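PDB 3A2Q: 6-aminohexanoate-cyclic-dimer hydrolase from Arthrobacter sp., which hydrolyses the cyclic dimer of 6-aminohexanoate, a nylon-6 by-product, opening one amide bond to give the linear dimer. Local coordinates for residues T128-P131 with G135-R138; H265-D270 with D297-A302; D274-A279 with G441-G446; L309-T314 with A360-E365; G397-A402 with S416-M421. The protein carries 1 engineered substitution. One frame throughout, in Å; residues are numbered along the deposited sequence.

Interaction 1: residues T128-P131 with G135-R138; sequences TTEP and GATR
Thr-129 and Thr-137 pair across two antiparallel runs of loop, joined by a backbone bond from Thr-137 N to Thr-129 O of 2.8 Å. Their side chains lie next to each other and point the same way. In Thr-129 the methyl CG2 stands opposite the backbone N (chi1, measured to OG1, is -55°), which carries it to OG1 of Thr-137 at 3.5 Å. Further along, Gly-135 N donates to Pro-131 O over 2.9 Å. Between these two bonds, CG of Glu-130 presses on the methyl of Ala-136, CG to CB 3.3 Å. On the other polar pair of the two threonines a water stands in for a direct bond, donating to Thr-137 O at 2.8 Å and accepting from Thr-129 N. One step out, Glu-130 OE2 takes a 2.6 Å bond from Thr-128 OG1, while OE1 bonds to Gly-397 N, so both carboxylate oxygens are held. Thr-129 OG1 is tied to Gly-148 O, and Thr-137 OG1 to Asn-43 O and Asn-119 ND2. The result is a buried loop of the amidase fold, between strand 113-118 and helix 152-159, that doubles back on itself beside the active site: the Thr-129 side chain is about 6 Å from that of Ser-150, by similarity part of the charge relay system.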
loop_
_atom_site.group_PDB
_atom_site.type_symbol
_atom_site.label_atom_id
_atom_site.label_comp_id
_atom_site.label_asym_id
_atom_site.label_seq_id
_atom_site.Cartn_x
_atom_site.Cartn_y
_atom_site.Cartn_z
ATOM N N THR A 128 11.103 -2.921 -0.625
ATOM C CA THR A 128 11.877 -1.822 -0.075
ATOM C C THR A 128 11.815 -0.825 -1.224
ATOM O O THR A 128 11.493 -1.210 -2.346
ATOM C CB THR A 128 13.340 -2.179 0.238
ATOM O OG1 THR A 128 13.933 -1.074 0.932
ATOM C CG2 THR A 128 14.133 -2.444 -1.035
ATOM N N THR A 129 12.109 0.441 -0.956
ATOM C CA THR A 129 12.021 1.464 -1.996
ATOM C C THR A 129 13.386 2.090 -2.237
ATOM O O THR A 129 13.673 3.182 -1.753
ATOM C CB THR A 129 10.998 2.549 -1.584
ATOM O OG1 THR A 129 9.743 1.922 -1.289
ATOM C CG2 THR A 129 10.784 3.558 -2.698
ATOM N N GLU A 130 14.218 1.376 -2.989
ATOM C CA GLU A 130 15.576 1.817 -3.302
ATOM C C GLU A 130 15.882 1.566 -4.782
ATOM O O GLU A 130 16.789 0.805 -5.126
ATOM C CB GLU A 130 16.565 1.054 -2.414
ATOM C CG GLU A 130 16.341 1.294 -0.919
ATOM C CD GLU A 130 17.019 0.263 -0.040
ATOM O OE1 GLU A 130 18.216 -0.018 -0.260
ATOM O OE2 GLU A 130 16.358 -0.265 0.879
ATOM N N PRO A 131 15.121 2.214 -5.676
ATOM C CA PRO A 131 15.316 2.051 -7.118
ATOM C C PRO A 131 16.617 2.701 -7.572
ATOM O O PRO A 131 17.047 3.701 -6.997
ATOM C CB PRO A 131 14.113 2.773 -7.710
ATOM C CG PRO A 131 13.890 3.884 -6.732
ATOM C CD PRO A 131 14.046 3.184 -5.400
ATOM N N GLY A 135 16.992 6.551 -6.523
ATOM C CA GLY A 135 17.711 6.489 -5.268
ATOM C C GLY A 135 16.783 5.979 -4.184
ATOM O O GLY A 135 15.575 5.882 -4.388
ATOM N N ALA A 136 17.339 5.660 -3.026
ATOM C CA ALA A 136 16.542 5.134 -1.929
ATOM C C ALA A 136 15.680 6.157 -1.208
ATOM O O ALA A 136 16.050 7.326 -1.075
ATOM C CB ALA A 136 17.457 4.443 -0.919
ATOM N N THR A 137 14.508 5.710 -0.761
ATOM C CA THR A 137 13.634 6.566 0.022
ATOM C C THR A 137 13.994 6.126 1.435
ATOM O O THR A 137 14.073 4.928 1.710
ATOM C CB THR A 137 12.138 6.289 -0.231
ATOM O OG1 THR A 137 11.792 6.696 -1.559
ATOM C CG2 THR A 137 11.283 7.066 0.773
ATOM N N ARG A 138 14.218 7.088 2.322
ATOM C CA ARG A 138 14.619 6.781 3.686
ATOM C C ARG A 138 13.510 6.984 4.706
ATOM O O ARG A 138 12.616 7.807 4.516
ATOM C CB ARG A 138 15.847 7.622 4.048
ATOM C CG ARG A 138 17.045 7.326 3.147
ATOM C CD ARG A 138 18.221 8.263 3.412
ATOM N NE ARG A 138 19.409 7.873 2.651
ATOM C CZ ARG A 138 20.241 6.894 2.998
ATOM N NH1 ARG A 138 20.032 6.193 4.103
ATOM N NH2 ARG A 138 21.286 6.609 2.234
HETATM O O HOH W 1 13.582 2.184 1.363
#

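Interaction 2: residues H265-D270 with D297-A302; sequences HNPVGD and DAYPEA
His-265 and Tyr-299 each place the ring carbon CG between backbone N and carbonyl carbon (chi1 74° and 62°), and this swings the two rings together at the protein surface. The loops that carry them follow the neighbouring parallel strands 259-262 and 294-297, which helix 275-290 joins in a beta-alpha-beta unit at the border of the sheet. The rings meet obliquely, their centroids 5.3 Å apart and their planes at 72°. The closest approach is between His-265 CE1 and Tyr-299 CE2, 3.5 Å, with the phenol oxygen lying in the plane of the imidazole at its edge. Another part of the same tyrosine ring meets Pro-267, whose CB is 3.6 Å from CE1. Pro-267 is the second residue of a type I turn from Asn-266 to Gly-269. Asn-266 OD1 also accepts from Val-268 N at 3.0 Å, an Asx turn, and its ND2 donates to Asp-270 OD1. That aspartate forms a salt bridge with Arg-306 through OD2. Toward the sheet, Tyr-299 rests on Leu-384 of strand 383-387 and on Leu-263. A single water completes the junction, 2.8 Å from Tyr-299 OH and donating to Pro-267 O over 2.8 Å.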
loop_
_atom_site.group_PDB
_atom_site.type_symbol
_atom_site.label_atom_id
_atom_site.label_comp_id
_atom_site.label_asym_id
_atom_site.label_seq_id
_atom_site.Cartn_x
_atom_site.Cartn_y
_atom_site.Cartn_z
ATOM N N HIS A 265 2.540 -16.312 15.750
ATOM C CA HIS A 265 3.678 -17.157 15.398
ATOM C C HIS A 265 3.595 -17.326 13.885
ATOM O O HIS A 265 2.583 -16.966 13.280
ATOM C CB HIS A 265 3.628 -18.524 16.110
ATOM C CG HIS A 265 2.610 -19.476 15.559
ATOM N ND1 HIS A 265 1.258 -19.340 15.787
ATOM C CD2 HIS A 265 2.754 -20.585 14.796
ATOM C CE1 HIS A 265 0.612 -20.326 15.187
ATOM N NE2 HIS A 265 1.497 -21.095 14.579
ATOM N N ASN A 266 4.660 -17.822 13.267
ATOM C CA ASN A 266 4.654 -18.043 11.823
ATOM C C ASN A 266 4.150 -19.460 11.581
ATOM O O ASN A 266 4.881 -20.425 11.785
ATOM C CB ASN A 266 6.056 -17.886 11.246
ATOM C CG ASN A 266 6.132 -18.323 9.799
ATOM O OD1 ASN A 266 5.109 -18.459 9.129
ATOM N ND2 ASN A 266 7.345 -18.533 9.304
ATOM N N PRO A 267 2.893 -19.601 11.131
ATOM C CA PRO A 267 2.290 -20.912 10.874
ATOM C C PRO A 267 2.982 -21.773 9.834
ATOM O O PRO A 267 2.781 -22.986 9.806
ATOM C CB PRO A 267 0.855 -20.570 10.482
ATOM C CG PRO A 267 0.967 -19.215 9.891
ATOM C CD PRO A 267 1.969 -18.512 10.763
ATOM N N VAL A 268 3.784 -21.151 8.978
ATOM C CA VAL A 268 4.494 -21.897 7.945
ATOM C C VAL A 268 5.689 -22.610 8.582
ATOM O O VAL A 268 6.082 -23.698 8.151
ATOM C CB VAL A 268 4.952 -20.955 6.798
ATOM C CG1 VAL A 268 5.663 -21.750 5.705
ATOM C CG2 VAL A 268 3.731 -20.258 6.195
ATOM N N GLY A 269 6.242 -22.000 9.628
ATOM C CA GLY A 269 7.360 -22.599 10.338
ATOM C C GLY A 269 8.715 -22.512 9.662
ATOM O O GLY A 269 9.656 -23.202 10.079
ATOM N N ASP A 270 8.831 -21.663 8.639
ATOM C CA ASP A 270 10.091 -21.518 7.925
ATOM C C ASP A 270 10.986 -20.376 8.412
ATOM O O ASP A 270 12.056 -20.127 7.860
ATOM C CB ASP A 270 9.837 -21.433 6.409
ATOM C CG ASP A 270 8.960 -20.259 6.003
ATOM O OD1 ASP A 270 8.136 -19.776 6.813
ATOM O OD2 ASP A 270 9.089 -19.837 4.836
ATOM N N ASP A 297 -6.994 -17.615 20.248
ATOM C CA ASP A 297 -5.806 -17.905 19.460
ATOM C C ASP A 297 -6.268 -18.865 18.369
ATOM O O ASP A 297 -6.478 -20.056 18.611
ATOM C CB ASP A 297 -4.711 -18.551 20.312
ATOM C CG ASP A 297 -4.032 -17.561 21.236
ATOM O OD1 ASP A 297 -4.291 -16.350 21.098
ATOM O OD2 ASP A 297 -3.233 -17.989 22.095
ATOM N N ALA A 298 -6.452 -18.330 17.168
ATOM C CA ALA A 298 -6.911 -19.132 16.049
ATOM C C ALA A 298 -6.578 -18.424 14.749
ATOM O O ALA A 298 -6.412 -17.207 14.718
ATOM C CB ALA A 298 -8.410 -19.355 16.150
ATOM N N TYR A 299 -6.499 -19.191 13.673
ATOM C CA TYR A 299 -6.168 -18.626 12.380
ATOM C C TYR A 299 -6.500 -19.616 11.273
ATOM O O TYR A 299 -6.629 -20.815 11.518
ATOM C CB TYR A 299 -4.677 -18.289 12.355
ATOM C CG TYR A 299 -3.784 -19.501 12.524
ATOM C CD1 TYR A 299 -3.329 -20.220 11.416
ATOM C CD2 TYR A 299 -3.387 -19.926 13.793
ATOM C CE1 TYR A 299 -2.496 -21.327 11.568
ATOM C CE2 TYR A 299 -2.557 -21.030 13.955
ATOM C CZ TYR A 299 -2.113 -21.723 12.842
ATOM O OH TYR A 299 -1.276 -22.805 13.006
ATOM N N PRO A 300 -6.659 -19.121 10.037
ATOM C CA PRO A 300 -6.975 -20.002 8.904
ATOM C C PRO A 300 -5.836 -20.995 8.710
ATOM O O PRO A 300 -4.684 -20.592 8.559
ATOM C CB PRO A 300 -7.098 -19.028 7.724
ATOM C CG PRO A 300 -7.451 -17.711 8.375
ATOM C CD PRO A 300 -6.607 -17.706 9.624
ATOM N N GLU A 301 -6.139 -22.289 8.706
ATOM C CA GLU A 301 -5.069 -23.268 8.547
ATOM C C GLU A 301 -4.337 -23.094 7.232
ATOM O O GLU A 301 -3.185 -23.507 7.103
ATOM C CB GLU A 301 -5.598 -24.702 8.669
ATOM C CG GLU A 301 -6.649 -25.107 7.666
ATOM C CD GLU A 301 -7.035 -26.568 7.817
ATOM O OE1 GLU A 301 -7.324 -26.993 8.960
ATOM O OE2 GLU A 301 -7.049 -27.291 6.798
ATOM N N ALA A 302 -5.001 -22.473 6.262
ATOM C CA ALA A 302 -4.390 -22.236 4.958
ATOM C C ALA A 302 -3.139 -21.382 5.104
ATOM O O ALA A 302 -2.234 -21.451 4.274
ATOM C CB ALA A 302 -5.380 -21.549 4.030
HETATM O O HOH W 2 0.773 -23.914 11.512
#

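Interaction 3: residues D274-A279 with G441-G446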
loop_
_atom_site.group_PDB
_atom_site.type_symbol
_atom_site.label_atom_id
_atom_site.label_comp_id
_atom_site.label_asym_id
_atom_site.label_seq_id
_atom_site.Cartn_x
_atom_site.Cartn_y
_atom_site.Cartn_z
ATOM N N ASP A 274 9.254 -12.363 14.608
ATOM C CA ASP A 274 9.931 -11.457 15.530
ATOM C C ASP A 274 9.059 -11.252 16.772
ATOM O O ASP A 274 7.891 -10.890 16.659
ATOM C CB ASP A 274 10.171 -10.105 14.865
ATOM C CG ASP A 274 10.785 -9.094 15.812
ATOM O OD1 ASP A 274 11.995 -9.195 16.088
ATOM O OD2 ASP A 274 10.054 -8.206 16.294
ATOM N N PRO A 275 9.626 -11.463 17.971
ATOM C CA PRO A 275 8.900 -11.305 19.239
ATOM C C PRO A 275 8.197 -9.963 19.431
ATOM O O PRO A 275 7.095 -9.911 19.986
ATOM C CB PRO A 275 9.983 -11.531 20.297
ATOM C CG PRO A 275 10.981 -12.416 19.590
ATOM C CD PRO A 275 11.033 -11.832 18.210
ATOM N N GLU A 276 8.830 -8.880 18.991
ATOM C CA GLU A 276 8.232 -7.560 19.154
ATOM C C GLU A 276 7.044 -7.385 18.226
ATOM O O GLU A 276 6.068 -6.742 18.589
ATOM C CB GLU A 276 9.272 -6.457 18.925
ATOM C CG GLU A 276 10.488 -6.600 19.849
ATOM C CD GLU A 276 11.326 -5.340 19.955
ATOM O OE1 GLU A 276 11.356 -4.550 18.992
ATOM O OE2 GLU A 276 11.971 -5.154 21.011
ATOM N N CYS A 277 7.125 -7.953 17.025
ATOM C CA CYS A 277 6.006 -7.878 16.092
ATOM C C CYS A 277 4.842 -8.678 16.681
ATOM O O CYS A 277 3.695 -8.234 16.659
ATOM C CB CYS A 277 6.394 -8.467 14.734
ATOM S SG CYS A 277 7.519 -7.421 13.808
ATOM N N ALA A 278 5.149 -9.856 17.214
ATOM C CA ALA A 278 4.127 -10.709 17.801
ATOM C C ALA A 278 3.470 -10.043 19.009
ATOM O O ALA A 278 2.253 -10.115 19.177
ATOM C CB ALA A 278 4.727 -12.046 18.208
ATOM N N ALA A 279 4.275 -9.382 19.837
ATOM C CA ALA A 279 3.757 -8.728 21.036
ATOM C C ALA A 279 2.809 -7.572 20.719
ATOM O O ALA A 279 1.879 -7.307 21.475
ATOM C CB ALA A 279 4.916 -8.239 21.904
ATOM N N GLY A 441 2.102 -0.434 17.209
ATOM C CA GLY A 441 3.313 -0.759 17.940
ATOM C C GLY A 441 4.577 -0.005 17.575
ATOM O O GLY A 441 4.632 0.715 16.577
ATOM N N MET A 442 5.593 -0.183 18.415
ATOM C CA MET A 442 6.909 0.422 18.233
ATOM C C MET A 442 7.936 -0.590 18.727
ATOM O O MET A 442 7.720 -1.262 19.738
ATOM C CB MET A 442 7.042 1.713 19.052
ATOM C CG MET A 442 6.219 2.878 18.541
ATOM S SD MET A 442 6.796 3.499 16.952
ATOM C CE MET A 442 8.273 4.398 17.454
ATOM N N SER A 443 9.046 -0.704 18.006
ATOM C CA SER A 443 10.117 -1.627 18.378
ATOM C C SER A 443 10.884 -1.023 19.545
ATOM O O SER A 443 10.745 0.168 19.833
ATOM C CB SER A 443 11.082 -1.815 17.215
ATOM O OG SER A 443 11.828 -0.624 17.026
ATOM N N SER A 444 11.703 -1.833 20.208
ATOM C CA SER A 444 12.475 -1.340 21.337
ATOM C C SER A 444 13.504 -0.299 20.892
ATOM O O SER A 444 14.023 0.462 21.714
ATOM C CB SER A 444 13.157 -2.495 22.074
ATOM O OG SER A 444 14.009 -3.239 21.223
ATOM N N ASP A 445 13.802 -0.244 19.596
ATOM C CA ASP A 445 14.751 0.756 19.131
ATOM C C ASP A 445 14.080 1.880 18.344
ATOM O O ASP A 445 14.685 2.496 17.466
ATOM C CB ASP A 445 15.919 0.110 18.354
ATOM C CG ASP A 445 15.507 -0.509 17.036
ATOM O OD1 ASP A 445 14.301 -0.722 16.802
ATOM O OD2 ASP A 445 16.421 -0.799 16.229
ATOM N N GLY A 446 12.807 2.126 18.677
ATOM C CA GLY A 446 12.043 3.211 18.085
ATOM C C GLY A 446 11.472 3.147 16.680
ATOM O O GLY A 446 11.115 4.190 16.121
#
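Ser-443 is the first residue of 441-446 to meet Glu-276: its CA lies 3.2 Å from Glu-276 OE1, just where the chain leaves strand 435-442. Ser-444 takes hold of both carboxylate oxygens. Its backbone N donates to OE1 of Glu-276 at 3.0 Å, from the syn side but 31° out of the carboxylate plane, and its OG, set between backbone N and carbonyl carbon (chi1 58°), donates to the syn lone pair of OE2 at 2.8 Å. This forked grip fixes the rotation of the carboxylate. Glu-276 sits in the first turn of helix 275-290, whose N-cap is Asp-274, with OD2 accepting from Cys-277 N at 3.0 Å; the serines belong to the type I turn of the hairpin between strands 435-442 and 448-455. Gln-392 NE2 bonds to both Asp-274 OD2 and Glu-276 OE1. Next along, Asp-445 OD1 lies so close to Ser-443 OG that the length is doubtful, while its OD2 pairs with Arg-145. Gly-446 N reaches back to Ser-443 O at 3.1 Å.

Interaction 4: residues L309-T314 with A360-E365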
loop_
_atom_site.group_PDB
_atom_site.type_symbol
_atom_site.label_atom_id
_atom_site.label_comp_id
_atom_site.label_asym_id
_atom_site.label_seq_id
_atom_site.Cartn_x
_atom_site.Cartn_y
_atom_site.Cartn_z
ATOM N N LEU A 309 2.894 -19.378 -3.404
ATOM C CA LEU A 309 3.844 -18.342 -3.782
ATOM C C LEU A 309 4.654 -18.710 -5.019
ATOM O O LEU A 309 5.063 -17.831 -5.781
ATOM C CB LEU A 309 4.782 -18.012 -2.615
ATOM C CG LEU A 309 5.458 -16.636 -2.702
ATOM C CD1 LEU A 309 4.398 -15.538 -2.785
ATOM C CD2 LEU A 309 6.339 -16.418 -1.488
ATOM N N LYS A 310 4.883 -20.004 -5.224
ATOM C CA LYS A 310 5.641 -20.444 -6.393
ATOM C C LYS A 310 4.841 -20.101 -7.647
ATOM O O LYS A 310 5.381 -19.570 -8.622
ATOM C CB LYS A 310 5.892 -21.952 -6.336
ATOM C CG LYS A 310 6.759 -22.465 -7.469
ATOM C CD LYS A 310 6.869 -23.978 -7.444
ATOM C CE LYS A 310 7.718 -24.483 -8.602
ATOM N NZ LYS A 310 7.161 -24.070 -9.916
ATOM N N ASP A 311 3.546 -20.402 -7.602
ATOM C CA ASP A 311 2.637 -20.130 -8.711
ATOM C C ASP A 311 2.492 -18.630 -8.922
ATOM O O ASP A 311 2.416 -18.158 -10.050
ATOM C CB ASP A 311 1.260 -20.728 -8.427
ATOM C CG ASP A 311 1.303 -22.227 -8.247
ATOM O OD1 ASP A 311 1.655 -22.936 -9.215
ATOM O OD2 ASP A 311 0.987 -22.697 -7.133
ATOM N N TYR A 312 2.446 -17.882 -7.825
ATOM C CA TYR A 312 2.314 -16.439 -7.900
ATOM C C TYR A 312 3.551 -15.835 -8.570
ATOM O O TYR A 312 3.452 -14.906 -9.373
ATOM C CB TYR A 312 2.135 -15.872 -6.490
ATOM C CG TYR A 312 1.821 -14.397 -6.445
ATOM C CD1 TYR A 312 0.771 -13.862 -7.192
ATOM C CD2 TYR A 312 2.561 -13.536 -5.639
ATOM C CE1 TYR A 312 0.468 -12.503 -7.137
ATOM C CE2 TYR A 312 2.265 -12.179 -5.574
ATOM C CZ TYR A 312 1.222 -11.669 -6.324
ATOM O OH TYR A 312 0.945 -10.325 -6.270
ATOM N N SER A 313 4.718 -16.373 -8.233
ATOM C CA SER A 313 5.978 -15.893 -8.790
ATOM C C SER A 313 5.993 -16.035 -10.310
ATOM O O SER A 313 6.467 -15.149 -11.018
ATOM C CB SER A 313 7.151 -16.679 -8.190
ATOM O OG SER A 313 8.391 -16.101 -8.570
ATOM N N THR A 314 5.482 -17.157 -10.803
ATOM C CA THR A 314 5.438 -17.405 -12.240
ATOM C C THR A 314 4.567 -16.360 -12.932
ATOM O O THR A 314 4.917 -15.848 -13.992
ATOM C CB THR A 314 4.896 -18.813 -12.533
ATOM O OG1 THR A 314 5.797 -19.782 -11.979
ATOM C CG2 THR A 314 4.760 -19.038 -14.042
ATOM N N ALA A 360 -2.227 -20.445 -16.974
ATOM C CA ALA A 360 -3.608 -20.700 -16.579
ATOM C C ALA A 360 -3.668 -21.531 -15.303
ATOM O O ALA A 360 -4.498 -21.282 -14.431
ATOM C CB ALA A 360 -4.352 -21.413 -17.699
ATOM N N ALA A 361 -2.790 -22.524 -15.192
ATOM C CA ALA A 361 -2.766 -23.376 -14.006
ATOM C C ALA A 361 -2.377 -22.584 -12.758
ATOM O O ALA A 361 -2.933 -22.801 -11.678
ATOM C CB ALA A 361 -1.793 -24.539 -14.214
ATOM N N CYS A 362 -1.423 -21.670 -12.907
ATOM C CA CYS A 362 -0.973 -20.853 -11.787
ATOM C C CYS A 362 -2.117 -19.989 -11.263
ATOM O O CYS A 362 -2.289 -19.836 -10.053
ATOM C CB CYS A 362 0.195 -19.960 -12.208
ATOM S SG CYS A 362 1.756 -20.841 -12.460
ATOM N N VAL A 363 -2.897 -19.420 -12.174
ATOM C CA VAL A 363 -4.023 -18.591 -11.763
ATOM C C VAL A 363 -5.027 -19.447 -11.000
ATOM O O VAL A 363 -5.573 -19.019 -9.979
ATOM C CB VAL A 363 -4.711 -17.927 -12.978
ATOM C CG1 VAL A 363 -5.982 -17.205 -12.533
ATOM C CG2 VAL A 363 -3.758 -16.945 -13.636
ATOM N N ASP A 364 -5.276 -20.660 -11.482
ATOM C CA ASP A 364 -6.207 -21.547 -10.791
ATOM C C ASP A 364 -5.716 -21.838 -9.378
ATOM O O ASP A 364 -6.510 -21.923 -8.444
ATOM C CB ASP A 364 -6.369 -22.873 -11.540
ATOM C CG ASP A 364 -7.325 -22.774 -12.713
ATOM O OD1 ASP A 364 -7.945 -21.705 -12.896
ATOM O OD2 ASP A 364 -7.460 -23.777 -13.446
ATOM N N GLU A 365 -4.406 -22.006 -9.222
ATOM C CA GLU A 365 -3.839 -22.287 -7.904
ATOM C C GLU A 365 -4.132 -21.144 -6.937
ATOM O O GLU A 365 -4.348 -21.369 -5.748
ATOM C CB GLU A 365 -2.325 -22.517 -7.998
ATOM C CG GLU A 365 -1.946 -23.897 -8.532
ATOM C CD GLU A 365 -2.683 -25.024 -7.820
ATOM O OE1 GLU A 365 -2.611 -25.100 -6.576
ATOM O OE2 GLU A 365 -3.340 -25.837 -8.502
HETATM O O HOH W 3 0.051 -24.358 -5.211
#
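Two long helices, 308-331 and 356-378, pack through Asp-311 and Cys-362, whose CA atoms are only 4.8 Å apart. The axes of the two segments come within 8.6 Å, their directions 135° apart, consistent with the small side chain of Cys-362 at the crossing. CB of Cys-362 lies 3.6 Å from the backbone O of Asp-311, and its SG reaches CB of Thr-314, one turn on, at 3.7 Å. The contact face thus repeats every three residues, Asp-311 and Thr-314 against Cys-362 and Glu-365. The other side of helix 308-331 looks toward the substrate pocket: Tyr-312 packs on Val-206 and Ser-313 OG bonds weakly to Gln-411 N. Nearer the solvent, OD2 of Asp-311 touches CB of Glu-365 at 3.4 Å. Bent at chi2 (-49°), the glutamate chain turns its carboxylate aside, leaving OE1 4.4 Å from Asp-311 OD2, probably near enough to raise one pKa. A water donates to both, 2.7 Å from Asp-311 OD2 and 3.1 Å from Glu-365 OE1.

Interaction 5: residues G397-A402 with S416-M421; sequences GELMLA and SGSLQM
The peptide plane between Gly-417 and Ser-418 carries a methyl of Leu-399 on one face: CD2 stands almost directly above the carbonyl carbon, 3.6 Å from Gly-417 C. Gly-417 has no side chain to stand in the way, so the leucine comes right down on the backbone of helix 416-422. The carbonyl O of that same peptide accepts a bond from Arg-391 NH1, and the arginine is also salt-bridged through NH2 to Glu-398, so it spans both segments. The other methyl, CD1, lies 3.7 Å from Ser-418 OG, and the serine oxygen also approaches CD2 at 3.8 Å, so it faces both branches of the leucine. Farther along the helix, Met-421, its chain folded at chi2 (-63°), offers CG to Leu-399 CD1 at 4.0 Å. Met-421 in turn packs on Ile-177 and Val-181 of helix 176-182, which follows shortly after the engineered Ala-174, at the position that by similarity forms the acyl-ester intermediate. The chain between the two segments contributes Gln-411 and Phe-414 to the substrate pocket. With Leu-399 making every close contact across the segments, the seat rests on shape and dispersion rather than on directional bonds.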
loop_
_atom_site.group_PDB
_atom_site.type_symbol
_atom_site.label_atom_id
_atom_site.label_comp_id
_atom_site.label_asym_id
_atom_site.label_seq_id
_atom_site.Cartn_x
_atom_site.Cartn_y
_atom_site.Cartn_z
ATOM N N GLY A 397 19.722 -0.636 1.834
ATOM C CA GLY A 397 20.723 -1.454 1.171
ATOM C C GLY A 397 20.631 -2.942 1.455
ATOM O O GLY A 397 21.032 -3.768 0.633
ATOM N N GLU A 398 20.082 -3.290 2.612
ATOM C CA GLU A 398 19.961 -4.683 3.016
ATOM C C GLU A 398 19.188 -5.593 2.050
ATOM O O GLU A 398 19.625 -6.706 1.765
ATOM C CB GLU A 398 19.324 -4.750 4.405
ATOM C CG GLU A 398 19.416 -6.102 5.074
ATOM C CD GLU A 398 18.706 -6.125 6.414
ATOM O OE1 GLU A 398 18.858 -5.153 7.185
ATOM O OE2 GLU A 398 18.006 -7.117 6.700
ATOM N N LEU A 399 18.053 -5.128 1.537
ATOM C CA LEU A 399 17.250 -5.962 0.644
ATOM C C LEU A 399 17.595 -5.909 -0.849
ATOM O O LEU A 399 17.077 -6.710 -1.633
ATOM C CB LEU A 399 15.758 -5.661 0.848
ATOM C CG LEU A 399 15.203 -5.922 2.258
ATOM C CD1 LEU A 399 13.672 -5.859 2.236
ATOM C CD2 LEU A 399 15.653 -7.289 2.749
ATOM N N MET A 400 18.460 -4.982 -1.246
ATOM C CA MET A 400 18.853 -4.882 -2.651
ATOM C C MET A 400 20.033 -5.817 -2.902
ATOM O O MET A 400 21.113 -5.638 -2.344
ATOM C CB MET A 400 19.231 -3.443 -3.007
ATOM C CG MET A 400 18.062 -2.467 -2.962
ATOM S SD MET A 400 16.688 -2.942 -4.044
ATOM C CE MET A 400 17.251 -2.297 -5.632
ATOM N N LEU A 401 19.809 -6.822 -3.741
ATOM C CA LEU A 401 20.831 -7.814 -4.057
ATOM C C LEU A 401 21.768 -7.389 -5.184
ATOM O O LEU A 401 21.334 -6.839 -6.197
ATOM C CB LEU A 401 20.157 -9.135 -4.428
ATOM C CG LEU A 401 19.169 -9.679 -3.393
ATOM C CD1 LEU A 401 18.390 -10.830 -3.992
ATOM C CD2 LEU A 401 19.914 -10.112 -2.143
ATOM N N ALA A 402 23.057 -7.660 -5.004
ATOM C CA ALA A 402 24.064 -7.312 -5.999
ATOM C C ALA A 402 23.846 -8.089 -7.286
ATOM O O ALA A 402 23.591 -9.287 -7.257
ATOM C CB ALA A 402 25.455 -7.601 -5.454
ATOM N N SER A 416 14.447 -15.052 1.519
ATOM C CA SER A 416 14.965 -14.700 2.841
ATOM C C SER A 416 14.507 -13.387 3.486
ATOM O O SER A 416 13.391 -13.290 4.011
ATOM C CB SER A 416 16.497 -14.727 2.807
ATOM O OG SER A 416 17.006 -13.786 1.873
ATOM N N GLY A 417 15.396 -12.395 3.458
ATOM C CA GLY A 417 15.133 -11.097 4.058
ATOM C C GLY A 417 13.906 -10.350 3.577
ATOM O O GLY A 417 13.285 -9.629 4.354
ATOM N N SER A 418 13.566 -10.497 2.300
ATOM C CA SER A 418 12.392 -9.832 1.752
ATOM C C SER A 418 11.148 -10.652 2.064
ATOM O O SER A 418 10.081 -10.099 2.324
ATOM C CB SER A 418 12.517 -9.660 0.231
ATOM O OG SER A 418 13.503 -8.700 -0.110
ATOM N N LEU A 419 11.282 -11.976 2.036
ATOM C CA LEU A 419 10.145 -12.840 2.318
ATOM C C LEU A 419 9.486 -12.476 3.648
ATOM O O LEU A 419 8.260 -12.411 3.738
ATOM C CB LEU A 419 10.578 -14.312 2.337
ATOM C CG LEU A 419 9.508 -15.345 2.717
ATOM C CD1 LEU A 419 8.318 -15.235 1.779
ATOM C CD2 LEU A 419 10.100 -16.750 2.670
ATOM N N GLN A 420 10.291 -12.214 4.676
ATOM C CA GLN A 420 9.733 -11.883 5.984
ATOM C C GLN A 420 8.953 -10.570 6.032
ATOM O O GLN A 420 8.163 -10.351 6.948
ATOM C CB GLN A 420 10.822 -11.877 7.058
ATOM C CG GLN A 420 11.311 -13.269 7.419
ATOM C CD GLN A 420 11.966 -13.320 8.795
ATOM O OE1 GLN A 420 13.167 -13.565 8.920
ATOM N NE2 GLN A 420 11.168 -13.089 9.838
ATOM N N MET A 421 9.167 -9.701 5.053
ATOM C CA MET A 421 8.441 -8.440 5.013
ATOM C C MET A 421 7.011 -8.662 4.510
ATOM O O MET A 421 6.079 -8.001 4.962
ATOM C CB MET A 421 9.129 -7.450 4.072
ATOM C CG MET A 421 10.541 -7.051 4.459
ATOM S SD MET A 421 10.604 -6.184 6.018
ATOM C CE MET A 421 9.980 -4.571 5.531
#

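In the fold
Interactions 1 and 5 are the buried pair, about 12 Å apart between centres, and they touch: Glu-130 and Gly-397 tie them together, and Met-400 packs on Thr-128 and Glu-130. Interaction 1 depends on backbone bonds, interaction 5 on apolar packing. Interaction 2 is a surface contact of two rings and a proline; interactions 3 and 4 are partly buried. Segments 265-270 and 274-279 both lie between strands 259-262 and 294-297, so interactions 2 and 3 share that unit, yet interaction 3 is a carboxylate grip. Interaction 4 joins helices. Leu-419 of interaction 5 touches both Leu-309 of interaction 4 and Asp-270 of interaction 2.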